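Local structure of glycoside hydrolase family 43 (Halothermothrix orenii, 4QQS) at residues T6-G11 with T286-R291; E69-P74 with Y87-N92; L96-A101 with I125-F130; W191-G196 with A212-S217; S244-K249 with K302-S307. The protein has alpha-L-arabinofuranosidase activity, hydrolysing O-glycosidic bonds, and probably takes part in the breakdown of xylan. One frame throughout, in Å; residues are numbered along the deposited sequence.

How the contacts relate
Contacts 1, 2 and 3 are buried, contact 4 is partly buried and contact 5 lies on the surface. Contacts 2 and 3 share a blade of the five-bladed propeller and touch each other: contact 2 holds a hairpin of it together, and contact 3 packs its strand 96-103 against the next blade. Contact 3 is purely apolar, whereas contact 2 runs from a methyl over an aromatic ring to a salt-bridge network. Contacts 3 and 4 meet where Asp126 OD2 bonds Gly196 N, beside the predicted proton donor Glu195. Contacts 1 and 5 adjoin at the last blade: an asparagine amide grips a strand edge in contact 1, while waters bridge contact 5.

Contact 1: T6-G11 with T286-R291; sequences TNPVGG and TVNIDR
Asn7 lays its side-chain amide along the backbone of Ile289 and makes two hydrogen bonds. OD1 of Asn7 accepts from Ile289 N at 2.9 Å. ND2 of Asn7 donates to Ile289 O at 2.8 Å, and this acceptor lies in the amide plane. Together the two bonds fix the rotation of the amide. With chi1 at -78°, CG stands beside the backbone N of Asn7 and the amide reaches the strand. ND2 has a second partner in Thr305 O.

Van der Waals contacts come next. Pro8, which follows a cis peptide bond, rests its CG 3.7 Å from CG2 of Thr286. Its CA lies 3.4 Å from OD1 of Asn288. The ND2 of Asn288 is held elsewhere, by Thr274 OG1 and Tyr272 O. Val9 CG2 meets Ile289 CG2 at 3.9 Å, the two side chains crossing at about a right angle.

One water fills in the polar side. It sits 2.7 Å from Val9 O and is also close to Thr286 OG1 and Val287 O. Thr286 OG1 bonds Ile12 O as well.

In the five-bladed propeller, segment 6-11 precedes strand 16-23 of the first blade, and strand 285-295 belongs to the last. Strand 268-275 pairs with one edge of strand 285-295. Strand 298-302 reaches the other edge at Arg291, and Asn7 occupies that edge at Ile289.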
# COMPACT_ATOMS: atom_id res chain seq x y z
N THR A 6 -15.37 -10.96 -11.13
CA THR A 6 -14.50 -10.73 -12.28
C THR A 6 -13.81 -9.41 -12.06
O THR A 6 -14.47 -8.39 -11.87
CB THR A 6 -15.30 -10.69 -13.60
OG1 THR A 6 -16.01 -11.92 -13.78
CG2 THR A 6 -14.38 -10.49 -14.79
N ASN A 7 -12.48 -9.42 -12.08
CA ASN A 7 -11.72 -8.19 -11.99
C ASN A 7 -11.92 -7.35 -13.24
O ASN A 7 -12.18 -7.89 -14.31
CB ASN A 7 -10.23 -8.49 -11.84
CG ASN A 7 -9.85 -8.90 -10.45
OD1 ASN A 7 -10.31 -8.32 -9.46
ND2 ASN A 7 -8.97 -9.89 -10.35
N PRO A 8 -11.78 -6.03 -13.12
CA PRO A 8 -11.55 -5.29 -11.87
C PRO A 8 -12.83 -5.18 -11.03
O PRO A 8 -13.87 -4.83 -11.56
CB PRO A 8 -11.14 -3.89 -12.37
CG PRO A 8 -10.72 -4.10 -13.79
CD PRO A 8 -11.63 -5.17 -14.30
N VAL A 9 -12.76 -5.46 -9.74
CA VAL A 9 -13.95 -5.48 -8.90
C VAL A 9 -14.39 -4.08 -8.48
O VAL A 9 -13.56 -3.26 -8.07
CB VAL A 9 -13.79 -6.37 -7.64
CG1 VAL A 9 -13.67 -7.83 -8.04
CG2 VAL A 9 -12.61 -5.93 -6.79
N GLY A 10 -15.68 -3.81 -8.62
CA GLY A 10 -16.25 -2.56 -8.17
C GLY A 10 -16.28 -1.46 -9.20
O GLY A 10 -16.92 -0.42 -8.98
N GLY A 11 -15.57 -1.64 -10.31
CA GLY A 11 -15.52 -0.64 -11.35
C GLY A 11 -14.96 0.68 -10.87
O GLY A 11 -15.38 1.75 -11.32
N THR A 286 -7.20 0.96 -11.48
CA THR A 286 -8.45 0.34 -11.07
C THR A 286 -8.16 -0.80 -10.09
O THR A 286 -7.05 -1.32 -10.05
CB THR A 286 -9.24 -0.11 -12.32
OG1 THR A 286 -10.57 -0.50 -11.95
CG2 THR A 286 -8.56 -1.24 -13.03
N VAL A 287 -9.15 -1.16 -9.29
CA VAL A 287 -9.00 -2.08 -8.18
C VAL A 287 -9.27 -3.52 -8.59
O VAL A 287 -10.22 -3.80 -9.34
CB VAL A 287 -9.98 -1.68 -7.05
CG1 VAL A 287 -9.90 -2.63 -5.88
CG2 VAL A 287 -9.71 -0.25 -6.57
N ASN A 288 -8.45 -4.44 -8.07
CA ASN A 288 -8.53 -5.87 -8.34
C ASN A 288 -8.28 -6.64 -7.07
O ASN A 288 -7.59 -6.16 -6.16
CB ASN A 288 -7.47 -6.30 -9.35
CG ASN A 288 -7.52 -5.49 -10.61
OD1 ASN A 288 -8.24 -5.81 -11.55
ND2 ASN A 288 -6.80 -4.39 -10.62
N ILE A 289 -8.79 -7.87 -7.02
CA ILE A 289 -8.47 -8.80 -5.94
C ILE A 289 -8.06 -10.14 -6.53
O ILE A 289 -8.49 -10.52 -7.62
CB ILE A 289 -9.64 -8.99 -4.94
CG1 ILE A 289 -10.81 -9.74 -5.58
CG2 ILE A 289 -10.06 -7.63 -4.37
CD1 ILE A 289 -11.95 -9.98 -4.62
N ASP A 290 -7.24 -10.89 -5.80
CA ASP A 290 -6.97 -12.27 -6.17
C ASP A 290 -6.46 -13.03 -4.96
O ASP A 290 -6.01 -12.45 -3.97
CB ASP A 290 -5.98 -12.38 -7.36
CG ASP A 290 -6.66 -12.35 -8.73
OD1 ASP A 290 -7.66 -13.07 -8.93
OD2 ASP A 290 -6.14 -11.63 -9.63
N ARG A 291 -6.54 -14.36 -5.03
CA ARG A 291 -6.16 -15.21 -3.92
C ARG A 291 -4.65 -15.23 -3.70
O ARG A 291 -3.89 -15.35 -4.65
CB ARG A 291 -6.70 -16.62 -4.14
CG ARG A 291 -8.20 -16.68 -3.93
CD ARG A 291 -8.81 -18.08 -4.19
NE ARG A 291 -10.15 -18.11 -3.62
CZ ARG A 291 -11.26 -17.67 -4.20
NH1 ARG A 291 -11.27 -17.28 -5.47
NH2 ARG A 291 -12.39 -17.66 -3.51
O HOH W 1 -12.28 -1.67 -9.85

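Contact 2: E69-P74 with Y87-N92; sequences EDFWAP and YSARDN
Ala89 CB sits over the centre of the Phe71 ring, at the open end, away from the turn, of the beta hairpin of strands 72-79 and 82-90. This is a CH-pi contact, with CB 3.7 Å from the ring centroid and 13° off its normal. Tyr87 CE2 adds to the apolar patch at 4.0 Å from Phe71 CE2.

Further out, Trp72 and Ser88 form an antiparallel hydrogen-bonded pair. Two waters flank it, and both bond Ser88 OG: one joins it to Asp70 O, the other to Trp72 O.

At the polar edge Arg90 N bonds Glu69 O. Arg90 also makes a salt bridge to Asp70, gripping it side-on, with NE and NH2 both bonding OD2. NE meets this oxygen at 2.8 Å, nearly along its C-O axis. The two groups stand almost perpendicular, their planes 85° apart. Glu69 OE2 lies 3.7 Å from Arg90 NE in a long salt bridge. With a leucine in place of Arg90, Asp70 would probably lose the charge that grips it, and Glu69 its more distant one. NH1 of Arg90 bonds Gly94 O.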
# COMPACT_ATOMS: atom_id res chain seq x y z
N GLU A 69 -1.15 19.40 -2.05
CA GLU A 69 -1.41 18.64 -3.25
C GLU A 69 -0.72 17.29 -3.07
O GLU A 69 -0.06 17.07 -2.05
CB GLU A 69 -0.85 19.36 -4.49
CG GLU A 69 0.66 19.56 -4.44
CD GLU A 69 1.24 20.21 -5.68
OE1 GLU A 69 0.58 20.21 -6.74
OE2 GLU A 69 2.38 20.72 -5.60
N ASP A 70 -0.88 16.42 -4.05
CA ASP A 70 -0.19 15.13 -4.06
C ASP A 70 -0.52 14.28 -2.82
O ASP A 70 0.36 13.71 -2.18
CB ASP A 70 1.33 15.32 -4.21
CG ASP A 70 1.71 15.94 -5.56
OD1 ASP A 70 1.10 15.56 -6.59
OD2 ASP A 70 2.62 16.79 -5.59
N PHE A 71 -1.81 14.18 -2.53
CA PHE A 71 -2.32 13.32 -1.47
C PHE A 71 -2.32 11.88 -1.96
O PHE A 71 -3.11 11.53 -2.84
CB PHE A 71 -3.74 13.76 -1.06
CG PHE A 71 -3.76 15.02 -0.24
CD1 PHE A 71 -3.72 16.28 -0.85
CD2 PHE A 71 -3.80 14.98 1.15
CE1 PHE A 71 -3.71 17.42 -0.08
CE2 PHE A 71 -3.80 16.13 1.90
CZ PHE A 71 -3.75 17.34 1.28
N TRP A 72 -1.41 11.06 -1.41
CA TRP A 72 -1.20 9.71 -1.90
C TRP A 72 -1.25 8.65 -0.80
O TRP A 72 -0.81 8.88 0.33
CB TRP A 72 0.17 9.55 -2.58
CG TRP A 72 0.45 10.45 -3.73
CD1 TRP A 72 -0.44 11.14 -4.50
CD2 TRP A 72 1.75 10.79 -4.22
NE1 TRP A 72 0.23 11.89 -5.44
CE2 TRP A 72 1.58 11.70 -5.28
CE3 TRP A 72 3.05 10.41 -3.87
CZ2 TRP A 72 2.66 12.24 -5.99
CZ3 TRP A 72 4.11 10.95 -4.57
CH2 TRP A 72 3.91 11.86 -5.61
N ALA A 73 -1.73 7.48 -1.22
CA ALA A 73 -1.50 6.18 -0.58
C ALA A 73 -1.85 6.13 0.90
O ALA A 73 -0.99 5.92 1.76
CB ALA A 73 -0.08 5.69 -0.85
N PRO A 74 -3.15 6.27 1.20
CA PRO A 74 -3.63 6.20 2.58
C PRO A 74 -3.67 4.76 3.07
O PRO A 74 -4.00 3.85 2.30
CB PRO A 74 -5.04 6.75 2.47
CG PRO A 74 -5.49 6.30 1.12
CD PRO A 74 -4.25 6.41 0.24
N TYR A 87 -0.78 8.78 5.61
CA TYR A 87 -0.85 9.21 4.22
C TYR A 87 0.31 10.15 3.99
O TYR A 87 0.99 10.56 4.94
CB TYR A 87 -2.17 9.91 3.91
CG TYR A 87 -2.45 11.21 4.63
CD1 TYR A 87 -3.02 11.23 5.90
CD2 TYR A 87 -2.17 12.44 4.03
CE1 TYR A 87 -3.33 12.43 6.54
CE2 TYR A 87 -2.47 13.63 4.66
CZ TYR A 87 -3.05 13.62 5.91
OH TYR A 87 -3.34 14.83 6.50
N SER A 88 0.52 10.56 2.73
CA SER A 88 1.48 11.61 2.46
C SER A 88 0.85 12.68 1.59
O SER A 88 -0.13 12.44 0.88
CB SER A 88 2.77 11.06 1.84
OG SER A 88 2.53 10.47 0.57
N ALA A 89 1.43 13.87 1.68
CA ALA A 89 1.06 14.99 0.82
C ALA A 89 2.26 15.91 0.74
O ALA A 89 3.21 15.81 1.51
CB ALA A 89 -0.16 15.74 1.38
N ARG A 90 2.20 16.86 -0.20
CA ARG A 90 3.26 17.84 -0.35
C ARG A 90 3.04 19.01 0.61
O ARG A 90 1.96 19.59 0.66
CB ARG A 90 3.35 18.35 -1.80
CG ARG A 90 4.68 19.04 -2.10
CD ARG A 90 4.86 19.34 -3.57
NE ARG A 90 4.77 18.16 -4.42
CZ ARG A 90 5.76 17.30 -4.65
NH1 ARG A 90 6.95 17.45 -4.08
NH2 ARG A 90 5.55 16.25 -5.44
N ASP A 91 4.06 19.34 1.38
CA ASP A 91 3.96 20.43 2.34
C ASP A 91 4.30 21.74 1.62
O ASP A 91 4.70 21.75 0.45
CB ASP A 91 4.91 20.20 3.51
CG ASP A 91 4.41 20.81 4.82
OD1 ASP A 91 3.50 21.66 4.80
OD2 ASP A 91 4.95 20.42 5.88
N ASN A 92 4.13 22.86 2.32
CA ASN A 92 4.39 24.17 1.75
C ASN A 92 5.83 24.35 1.28
O ASN A 92 6.09 25.12 0.35
CB ASN A 92 4.04 25.26 2.76
CG ASN A 92 2.55 25.36 2.99
OD1 ASN A 92 1.78 25.56 2.05
ND2 ASN A 92 2.13 25.18 4.23
O HOH W 2 2.52 12.29 -1.37
O HOH W 3 1.80 8.00 0.94

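Contact 3: L96-A101 with I125-F130; sequences LKIALA and IDAHIF
Ile98 and Ala127 fit as a hollow and a bump. The methyl CB of Ala127 enters the notch between the two ends of the Ile98 side chain. It lies 3.8 Å from Ile98 CG2 and the same distance from Ile98 CD1. In this conformer CG2 stands anti to the backbone N, while CG1, with chi1 at -71°, leads to CD1 on the other arm of the notch. Ile98 was modelled in two conformers, and the fit is that of one of them. Its CD1 also comes within 4.0 Å of Ile125 O.

A second bump comes from Ile125. Its CG2 faces the side of Leu96, 3.8 Å from CD1 and a little further from CB. The two side chains lie alongside each other and point the same way.

The strands belong to neighbouring blades of the five-bladed propeller. Strand 96-103 is the third strand of one blade, and strand 124-131 begins the next. No hydrogen bond joins segments 96-101 and 125-130, which run at 29° to each other. They spread from 6.0 Å between Ile98 CA and Ile125 CA to 10.6 Å between Leu100 CA and Ile129 CA.

Trp72 touches both Leu96 and Ile125. Asp126, predicted to tune the catalytic glutamate, turns away from the contact, and its OD2 bonds Gly196 N. At the wider end Leu100 CD1 just reaches Ile129 CD1, at 4.5 Å.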
# COMPACT_ATOMS: atom_id res chain seq x y z
N LEU A 96 7.44 16.08 0.06
CA LEU A 96 6.40 15.11 0.41
C LEU A 96 6.67 14.59 1.81
O LEU A 96 7.80 14.21 2.11
CB LEU A 96 6.40 13.94 -0.57
CG LEU A 96 6.17 14.33 -2.03
CD1 LEU A 96 6.40 13.14 -2.93
CD2 LEU A 96 4.78 14.90 -2.23
N LYS A 97 5.65 14.56 2.66
CA LYS A 97 5.82 14.10 4.04
C LYS A 97 4.66 13.21 4.43
O LYS A 97 3.54 13.35 3.94
CB LYS A 97 5.92 15.28 5.00
CG LYS A 97 6.98 16.31 4.60
CD LYS A 97 7.01 17.53 5.52
CE LYS A 97 7.88 18.61 4.93
NZ LYS A 97 7.81 19.87 5.71
N ILE A 98 4.96 12.29 5.33
CA ILE A 98 3.96 11.42 5.93
C ILE A 98 3.25 12.16 7.06
O ILE A 98 3.87 12.95 7.78
CB ILE A 98 4.65 10.13 6.38
CG1 ILE A 98 5.04 9.33 5.14
CG2 ILE A 98 3.78 9.30 7.33
CD1 ILE A 98 6.15 8.34 5.38
N ALA A 99 1.95 11.91 7.17
CA ALA A 99 1.10 12.45 8.22
C ALA A 99 0.29 11.32 8.85
O ALA A 99 0.06 10.27 8.24
CB ALA A 99 0.15 13.49 7.64
N LEU A 100 -0.14 11.57 10.08
CA LEU A 100 -0.95 10.65 10.87
C LEU A 100 -2.25 11.33 11.31
O LEU A 100 -2.21 12.44 11.85
CB LEU A 100 -0.17 10.22 12.11
CG LEU A 100 -0.83 9.17 13.01
CD1 LEU A 100 -0.90 7.83 12.31
CD2 LEU A 100 -0.08 9.05 14.34
N ALA A 101 -3.36 10.65 11.09
CA ALA A 101 -4.70 11.13 11.44
C ALA A 101 -5.46 10.00 12.14
O ALA A 101 -5.05 8.84 12.07
CB ALA A 101 -5.44 11.56 10.20
N ILE A 125 6.99 8.83 1.38
CA ILE A 125 5.65 8.40 1.00
C ILE A 125 5.42 6.94 1.41
O ILE A 125 6.32 6.26 1.91
CB ILE A 125 5.40 8.53 -0.53
CG1 ILE A 125 6.23 7.52 -1.34
CG2 ILE A 125 5.67 9.96 -1.01
CD1 ILE A 125 5.83 7.43 -2.79
N ASP A 126 4.20 6.46 1.19
CA ASP A 126 3.90 5.03 1.27
C ASP A 126 4.10 4.44 2.66
O ASP A 126 4.48 3.28 2.80
CB ASP A 126 4.67 4.21 0.23
CG ASP A 126 4.10 4.32 -1.18
OD1 ASP A 126 3.06 4.97 -1.37
OD2 ASP A 126 4.72 3.74 -2.10
N ALA A 127 3.78 5.20 3.70
CA ALA A 127 3.81 4.66 5.04
C ALA A 127 2.88 3.46 5.19
O ALA A 127 1.77 3.42 4.66
CB ALA A 127 3.43 5.71 6.05
N HIS A 128 3.35 2.50 5.97
CA HIS A 128 2.63 1.28 6.28
C HIS A 128 2.97 0.93 7.72
O HIS A 128 4.12 0.69 8.04
CB HIS A 128 3.06 0.16 5.35
CG HIS A 128 2.53 -1.17 5.74
ND1 HIS A 128 1.21 -1.52 5.59
CD2 HIS A 128 3.14 -2.24 6.32
CE1 HIS A 128 1.02 -2.74 6.07
NE2 HIS A 128 2.18 -3.20 6.51
N ILE A 129 1.97 0.90 8.59
CA ILE A 129 2.18 0.53 9.98
C ILE A 129 1.77 -0.92 10.18
O ILE A 129 0.64 -1.30 9.89
CB ILE A 129 1.42 1.47 10.97
CG1 ILE A 129 1.94 2.90 10.84
CG2 ILE A 129 1.60 0.97 12.41
CD1 ILE A 129 1.17 3.93 11.67
N PHE A 130 2.71 -1.71 10.66
CA PHE A 130 2.55 -3.12 10.98
C PHE A 130 2.59 -3.28 12.49
O PHE A 130 3.55 -2.87 13.13
CB PHE A 130 3.69 -3.92 10.34
CG PHE A 130 3.79 -5.35 10.83
CD1 PHE A 130 2.84 -6.29 10.48
CD2 PHE A 130 4.83 -5.74 11.64
CE1 PHE A 130 2.94 -7.60 10.94
CE2 PHE A 130 4.93 -7.03 12.09
CZ PHE A 130 3.98 -7.96 11.74

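Contact 4: W191-G196 with A212-S217; sequences WQWNEG and ANCYAS
Trp193 presses its indole against the backbone of Asn213 and Cys214, and this is the tight part of the contact. CE3 of Trp193 lies 3.4 Å from Asn213 C. Over one face of the six-membered ring stands Cys214 CA, 3.8 Å from the centroid, in a CH-pi contact. Cys214 CB is 3.6 Å from Trp193 CZ3, and the sulfur approaches the ring obliquely. Were Trp193 an alanine, a gap would probably open beneath Cys214, and the turn it starts could shift.

The looser side is bridged by water. One water accepts from Trp193 N and, weakly, from Asn213 N. Another donates to Glu195 OE2 at 2.8 Å and accepts from Tyr215 N. Glu195 is the predicted proton donor, and its OE2 also bonds Tyr220 OH.

Both segments belong to the fourth propeller blade. Strand 191-202 runs parallel to strand 153-162 of the preceding blade and antiparallel to strand 205-212. Segment 212-217 leads out of strand 205-212 toward strand 221-227.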
# COMPACT_ATOMS: atom_id res chain seq x y z
N TRP A 191 16.04 5.85 -13.05
CA TRP A 191 15.08 5.96 -11.95
C TRP A 191 14.71 4.54 -11.58
O TRP A 191 14.42 3.72 -12.47
CB TRP A 191 13.84 6.73 -12.42
CG TRP A 191 14.10 8.19 -12.61
CD1 TRP A 191 14.80 8.77 -13.63
CD2 TRP A 191 13.68 9.26 -11.76
NE1 TRP A 191 14.86 10.13 -13.45
CE2 TRP A 191 14.18 10.45 -12.30
CE3 TRP A 191 12.93 9.31 -10.58
CZ2 TRP A 191 13.96 11.70 -11.70
CZ3 TRP A 191 12.72 10.55 -9.99
CH2 TRP A 191 13.24 11.72 -10.55
N GLN A 192 14.70 4.24 -10.28
CA GLN A 192 14.45 2.88 -9.79
C GLN A 192 13.60 2.94 -8.54
O GLN A 192 13.77 3.83 -7.70
CB GLN A 192 15.76 2.17 -9.47
CG GLN A 192 16.71 2.08 -10.66
CD GLN A 192 17.99 1.36 -10.35
OE1 GLN A 192 18.07 0.61 -9.38
NE2 GLN A 192 18.98 1.54 -11.21
N TRP A 193 12.68 1.99 -8.40
CA TRP A 193 11.74 1.99 -7.30
C TRP A 193 11.60 0.67 -6.57
O TRP A 193 11.42 -0.38 -7.19
CB TRP A 193 10.32 2.31 -7.80
CG TRP A 193 10.14 3.62 -8.46
CD1 TRP A 193 9.67 4.76 -7.90
CD2 TRP A 193 10.37 3.92 -9.85
NE1 TRP A 193 9.59 5.74 -8.86
CE2 TRP A 193 10.03 5.25 -10.06
CE3 TRP A 193 10.84 3.16 -10.94
CZ2 TRP A 193 10.16 5.86 -11.31
CZ3 TRP A 193 10.96 3.75 -12.17
CH2 TRP A 193 10.62 5.09 -12.35
N ASN A 194 11.62 0.75 -5.24
CA ASN A 194 10.92 -0.20 -4.38
C ASN A 194 9.96 0.65 -3.55
O ASN A 194 10.40 1.56 -2.83
CB ASN A 194 11.83 -0.97 -3.42
CG ASN A 194 12.65 -2.11 -4.03
OD1 ASN A 194 13.44 -2.72 -3.31
ND2 ASN A 194 12.48 -2.42 -5.32
N GLU A 195 8.67 0.37 -3.66
CA GLU A 195 7.69 1.20 -2.96
C GLU A 195 6.49 0.36 -2.56
O GLU A 195 6.46 -0.85 -2.76
CB GLU A 195 7.32 2.44 -3.79
CG GLU A 195 6.61 2.10 -5.09
CD GLU A 195 6.33 3.32 -5.99
OE1 GLU A 195 6.70 4.46 -5.64
OE2 GLU A 195 5.71 3.13 -7.05
N GLY A 196 5.52 0.99 -1.92
CA GLY A 196 4.33 0.27 -1.53
C GLY A 196 4.51 -0.95 -0.64
O GLY A 196 3.89 -1.99 -0.88
N ALA A 212 7.85 -2.64 -7.71
CA ALA A 212 9.03 -2.10 -8.37
C ALA A 212 8.71 -1.76 -9.82
O ALA A 212 7.66 -2.16 -10.34
CB ALA A 212 10.20 -3.10 -8.30
N ASN A 213 9.66 -1.08 -10.46
CA ASN A 213 9.50 -0.47 -11.78
C ASN A 213 8.58 0.74 -11.70
O ASN A 213 8.13 1.11 -10.61
CB ASN A 213 9.11 -1.50 -12.84
CG ASN A 213 10.14 -2.60 -12.93
OD1 ASN A 213 11.30 -2.34 -13.26
ND2 ASN A 213 9.77 -3.81 -12.57
N CYS A 214 8.38 1.41 -12.83
CA CYS A 214 7.64 2.66 -12.84
C CYS A 214 6.13 2.40 -12.82
O CYS A 214 5.64 1.59 -13.60
CB CYS A 214 7.99 3.45 -14.10
SG CYS A 214 7.17 5.05 -14.21
N TYR A 215 5.40 3.11 -11.96
CA TYR A 215 3.95 2.95 -11.87
C TYR A 215 3.24 3.14 -13.21
O TYR A 215 2.17 2.58 -13.41
CB TYR A 215 3.34 3.93 -10.86
CG TYR A 215 3.16 5.30 -11.44
CD1 TYR A 215 1.94 5.70 -11.97
CD2 TYR A 215 4.22 6.16 -11.53
CE1 TYR A 215 1.78 6.93 -12.56
CE2 TYR A 215 4.08 7.41 -12.12
CZ TYR A 215 2.86 7.78 -12.63
OH TYR A 215 2.69 9.01 -13.23
N ALA A 216 3.82 3.93 -14.12
CA ALA A 216 3.20 4.25 -15.40
C ALA A 216 3.60 3.27 -16.51
O ALA A 216 3.22 3.47 -17.65
CB ALA A 216 3.55 5.68 -15.80
N SER A 217 4.35 2.22 -16.16
CA SER A 217 4.76 1.19 -17.10
C SER A 217 3.98 -0.10 -16.89
O SER A 217 3.64 -0.43 -15.75
CB SER A 217 6.25 0.89 -16.89
OG SER A 217 6.65 -0.27 -17.60
O HOH W 4 12.49 0.11 -10.55
O HOH W 5 6.72 4.06 -9.54

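Contact 5: S244-K249 with K302-S307; sequences SKRMDK and KGPTRS
Pro304 meets Ser244 and Arg246 in a surface contact between two loops of the five-bladed propeller. Segment 244-249 lies on the way from strand 235-236 of the fourth blade to strand 257-261 of the fifth. Segment 302-307 follows strand 298-302, the outermost strand of the fifth blade. No direct hydrogen bond crosses between them; packing and water do the joining.

The proline ring, which follows a cis peptide bond, is the main bump. Its CD lies 3.4 Å from Ser244 O. Its CG meets Arg246 CG at 4.0 Å, the side chains crossing at about a right angle. The Arg246 chain folds back, with chi2 at -64° and chi3 at -58°. This brings its guanidinium to Asp248, with which it forms a salt bridge, side-on, one nitrogen to each oxygen. NE reaches Asp248 OD1, and NH2 makes a straight bond of 2.8 Å to Asp248 OD2.

Further along the chains, Arg306 CG packs 3.9 Å from Lys249 O. Next to it, Thr305 points its CB away from segment 244-249, and its OG1 bonds Asp290 OD1.

Lys249 stretches out toward segment 302-307 and meets it through two waters. One accepts from Lys249 NZ and Arg306 N, and also bonds Ser307 OG. The other accepts from Lys249 NZ at 3.2 Å and donates to Pro304 O at 2.6 Å.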
# COMPACT_ATOMS: atom_id res chain seq x y z
N SER A 244 2.60 -10.10 -11.80
CA SER A 244 3.10 -9.30 -12.91
C SER A 244 2.09 -9.34 -14.06
O SER A 244 1.11 -10.09 -14.04
CB SER A 244 4.49 -9.76 -13.34
OG SER A 244 4.46 -11.10 -13.75
N LYS A 245 2.33 -8.49 -15.04
CA LYS A 245 1.39 -8.23 -16.11
C LYS A 245 1.00 -9.48 -16.90
O LYS A 245 1.73 -10.47 -16.98
CB LYS A 245 1.99 -7.20 -17.08
CG LYS A 245 3.18 -7.74 -17.85
CD LYS A 245 3.91 -6.69 -18.66
CE LYS A 245 5.03 -7.33 -19.49
NZ LYS A 245 5.83 -6.34 -20.21
N ARG A 246 -0.19 -9.39 -17.49
CA ARG A 246 -0.66 -10.32 -18.51
C ARG A 246 -1.32 -9.47 -19.59
O ARG A 246 -2.53 -9.27 -19.61
CB ARG A 246 -1.63 -11.35 -17.93
CG ARG A 246 -0.97 -12.44 -17.06
CD ARG A 246 -0.00 -13.33 -17.84
NE ARG A 246 -0.68 -13.98 -18.95
CZ ARG A 246 -1.42 -15.08 -18.83
NH1 ARG A 246 -1.54 -15.70 -17.66
NH2 ARG A 246 -2.02 -15.57 -19.90
N MET A 247 -0.50 -8.94 -20.48
CA MET A 247 -1.02 -8.03 -21.49
C MET A 247 -1.98 -8.75 -22.44
O MET A 247 -2.87 -8.13 -23.00
CB MET A 247 0.14 -7.37 -22.23
CG MET A 247 1.05 -6.56 -21.29
SD MET A 247 0.21 -5.17 -20.49
CE MET A 247 0.06 -4.02 -21.85
N ASP A 248 -1.83 -10.07 -22.56
CA ASP A 248 -2.74 -10.88 -23.37
C ASP A 248 -4.15 -10.96 -22.77
O ASP A 248 -5.09 -11.38 -23.44
CB ASP A 248 -2.16 -12.28 -23.62
CG ASP A 248 -1.72 -13.02 -22.35
OD1 ASP A 248 -1.29 -12.39 -21.34
OD2 ASP A 248 -1.75 -14.28 -22.38
N LYS A 249 -4.28 -10.53 -21.52
CA LYS A 249 -5.57 -10.45 -20.84
C LYS A 249 -5.97 -8.99 -20.53
O LYS A 249 -6.94 -8.76 -19.82
CB LYS A 249 -5.52 -11.24 -19.53
CG LYS A 249 -5.29 -12.74 -19.67
CD LYS A 249 -5.36 -13.41 -18.30
CE LYS A 249 -5.34 -14.93 -18.37
NZ LYS A 249 -5.50 -15.50 -17.00
N LYS A 302 -2.69 -16.52 -7.02
CA LYS A 302 -3.41 -17.10 -8.14
C LYS A 302 -3.92 -15.94 -8.98
O LYS A 302 -5.00 -15.41 -8.75
CB LYS A 302 -4.56 -17.97 -7.65
CG LYS A 302 -5.26 -18.70 -8.78
CD LYS A 302 -6.44 -19.52 -8.29
CE LYS A 302 -6.99 -20.41 -9.40
NZ LYS A 302 -7.20 -19.66 -10.66
N GLY A 303 -3.12 -15.50 -9.93
CA GLY A 303 -3.48 -14.34 -10.73
C GLY A 303 -2.30 -13.77 -11.47
O GLY A 303 -1.20 -14.34 -11.46
N PRO A 304 -2.49 -12.63 -12.11
CA PRO A 304 -3.72 -11.82 -12.05
C PRO A 304 -4.81 -12.38 -12.94
O PRO A 304 -4.53 -12.87 -14.04
CB PRO A 304 -3.24 -10.47 -12.57
CG PRO A 304 -2.17 -10.83 -13.56
CD PRO A 304 -1.46 -12.01 -12.95
N THR A 305 -6.06 -12.32 -12.48
CA THR A 305 -7.18 -12.85 -13.24
C THR A 305 -8.06 -11.75 -13.80
O THR A 305 -8.17 -10.66 -13.25
CB THR A 305 -8.07 -13.78 -12.40
OG1 THR A 305 -8.74 -13.02 -11.39
CG2 THR A 305 -7.29 -14.91 -11.79
N ARG A 306 -8.71 -12.08 -14.92
CA ARG A 306 -9.75 -11.24 -15.52
C ARG A 306 -10.86 -12.11 -16.09
O ARG A 306 -11.40 -11.80 -17.14
CB ARG A 306 -9.17 -10.41 -16.65
CG ARG A 306 -8.35 -9.27 -16.18
CD ARG A 306 -9.22 -8.19 -15.65
NE ARG A 306 -9.00 -6.95 -16.37
CZ ARG A 306 -8.24 -5.95 -15.94
NH1 ARG A 306 -7.59 -6.02 -14.77
NH2 ARG A 306 -8.12 -4.86 -16.68
N SER A 307 -11.17 -13.19 -15.40
CA SER A 307 -12.25 -14.09 -15.76
C SER A 307 -12.96 -14.46 -14.47
O SER A 307 -12.41 -14.24 -13.40
CB SER A 307 -11.70 -15.33 -16.44
OG SER A 307 -10.78 -16.00 -15.60
O HOH W 6 1.80 -13.04 -11.98
O HOH W 7 -8.18 -14.66 -16.07
O HOH W 8 -3.23 -14.95 -14.85